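Local coordinates for protein PTS system, IIA component (Streptococcus pneumoniae serotype 4, PDB 5T3U) that probably relays phosphoryl groups as the mannose-family IIA component of a sugar phosphotransferase system associated with fucose utilization, at residues V13-N18 with L74-G79. Numbering follows the deposited sequence.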
loop_
_atom_site.group_PDB
_atom_site.type_symbol
_atom_site.label_atom_id
_atom_site.label_comp_id
_atom_site.label_asym_id
_atom_site.label_seq_id
_atom_site.Cartn_x
_atom_site.Cartn_y
_atom_site.Cartn_z
ATOM N N VAL A 13 4.128 5.463 9.732
ATOM C CA VAL A 13 3.643 4.427 8.818
ATOM C C VAL A 13 4.210 3.140 9.356
ATOM O O VAL A 13 5.447 2.990 9.425
ATOM C CB VAL A 13 4.189 4.599 7.379
ATOM C CG1 VAL A 13 3.445 3.714 6.419
ATOM C CG2 VAL A 13 4.115 6.042 6.920
ATOM N N ALA A 14 3.338 2.205 9.722
ATOM C CA ALA A 14 3.810 0.970 10.361
ATOM C C ALA A 14 3.240 -0.279 9.708
ATOM O O ALA A 14 2.092 -0.295 9.342
ATOM C CB ALA A 14 3.455 0.982 11.842
ATOM N N SER A 15 4.038 -1.342 9.587
ATOM C CA SER A 15 3.538 -2.572 8.993
ATOM C C SER A 15 4.376 -3.762 9.440
ATOM O O SER A 15 5.500 -3.595 9.928
ATOM C CB SER A 15 3.639 -2.461 7.459
ATOM O OG SER A 15 5.001 -2.426 7.080
ATOM N N HIS A 16 3.868 -4.971 9.241
ATOM C CA HIS A 16 4.790 -6.124 9.125
ATOM C C HIS A 16 5.679 -5.896 7.889
ATOM O O HIS A 16 5.228 -5.316 6.899
ATOM C CB HIS A 16 4.004 -7.402 8.909
ATOM C CG HIS A 16 3.146 -7.792 10.070
ATOM N ND1 HIS A 16 1.871 -7.296 10.250
ATOM C CD2 HIS A 16 3.348 -8.682 11.069
ATOM C CE1 HIS A 16 1.330 -7.856 11.318
ATOM N NE2 HIS A 16 2.216 -8.677 11.849
ATOM N N GLY A 17 6.947 -6.297 7.970
ATOM C CA GLY A 17 7.850 -6.175 6.834
ATOM C C GLY A 17 8.077 -4.784 6.283
ATOM O O GLY A 17 7.894 -3.785 6.979
ATOM N N ASN A 18 8.482 -4.751 5.008
ATOM C CA ASN A 18 8.974 -3.586 4.316
ATOM C C ASN A 18 7.876 -2.720 3.656
ATOM O O ASN A 18 8.193 -1.737 2.993
ATOM C CB ASN A 18 9.992 -4.038 3.246
ATOM C CG ASN A 18 11.283 -4.615 3.846
ATOM O OD1 ASN A 18 11.618 -4.374 5.010
ATOM N ND2 ASN A 18 12.012 -5.368 3.044
ATOM N N LEU A 74 -0.563 5.103 10.307
ATOM C CA LEU A 74 -1.058 4.283 9.186
ATOM C C LEU A 74 -0.556 2.872 9.394
ATOM O O LEU A 74 0.649 2.660 9.596
ATOM C CB LEU A 74 -0.558 4.822 7.851
ATOM C CG LEU A 74 -0.931 6.268 7.498
ATOM C CD1 LEU A 74 -0.390 6.594 6.089
ATOM C CD2 LEU A 74 -2.442 6.544 7.610
ATOM N N THR A 75 -1.473 1.908 9.391
ATOM C CA THR A 75 -1.061 0.510 9.523
ATOM C C THR A 75 -1.524 -0.315 8.305
ATOM O O THR A 75 -2.466 0.057 7.598
ATOM C CB THR A 75 -1.602 -0.129 10.804
ATOM O OG1 THR A 75 -3.021 -0.187 10.702
ATOM C CG2 THR A 75 -1.165 0.693 12.083
ATOM N N ASP A 76 -0.838 -1.430 8.082
ATOM C CA ASP A 76 -1.011 -2.196 6.857
ATOM C C ASP A 76 -2.363 -2.890 6.746
ATOM O O ASP A 76 -2.979 -2.856 5.688
ATOM C CB ASP A 76 0.171 -3.165 6.610
ATOM C CG ASP A 76 0.543 -4.022 7.838
ATOM O OD1 ASP A 76 0.024 -3.791 8.962
ATOM O OD2 ASP A 76 1.416 -4.919 7.664
ATOM N N LEU A 77 -2.827 -3.492 7.843
ATOM C CA LEU A 77 -4.121 -4.140 7.841
ATOM C C LEU A 77 -4.690 -4.339 9.270
ATOM O O LEU A 77 -3.934 -4.422 10.245
ATOM C CB LEU A 77 -4.029 -5.469 7.074
ATOM C CG LEU A 77 -3.457 -6.716 7.731
ATOM C CD1 LEU A 77 -3.455 -7.881 6.721
ATOM C CD2 LEU A 77 -2.053 -6.531 8.315
ATOM N N ILE A 78 -6.014 -4.413 9.374
ATOM C CA ILE A 78 -6.679 -4.726 10.630
ATOM C C ILE A 78 -6.234 -6.106 11.190
ATOM O O ILE A 78 -6.040 -7.065 10.449
ATOM C CB ILE A 78 -8.234 -4.614 10.492
ATOM C CG1 ILE A 78 -8.934 -4.515 11.870
ATOM C CG2 ILE A 78 -8.817 -5.778 9.662
ATOM C CD1 ILE A 78 -8.797 -3.152 12.572
ATOM N N GLY A 79 -6.041 -6.211 12.496
ATOM C CA GLY A 79 -5.700 -7.525 13.071
ATOM C C GLY A 79 -4.240 -7.885 12.849
ATOM O O GLY A 79 -3.807 -8.935 13.268
#
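D76, in the turn that follows strand 68-75, reaches across to the end of strand 7-16, and its carboxylate meets S15 and H16 together. CG sits between the backbone N and the carbonyl carbon (chi1 49°), which lays the carboxylate against S15, whose CB is 3.3 Å from D76 OD2. The same oxygen accepts the backbone N-H of H16 (H16 N to D76 OD2 2.9 Å), from above the carboxylate plane and with a bent N-H...O angle of 136°. The H16 ring also turns an edge to it, ND1 lying 3.5 Å from D76 OD2 with the two planes nearly coplanar, while L77 CD2 comes within 4.4 Å of H16 ND1; F30 of the second subunit meets the H16 ring edge-to-face. Such a histidine-aspartate pair at the C-terminal ends of the strands is consistent with the phosphorylation site of mannose-family IIA domains. Upstream the strands run parallel: A14 N donates to L74 O over 2.7 Å, almost straight, and V13 CG1 packs at 4.4 Å from L74 CB. S15 OG bonds to its neighbour's carbonyl, H16 O, and also to A20 N at the start of helix 19-31. Strands 7-16 and 68-75 are the central pair of the four-stranded parallel sheet, flanked by 39-44 and 96-100. V13 and L74 pack on helix 104-112, A14 and H16 on P82 of helix 81-90, and D76 on F19 of helix 19-31.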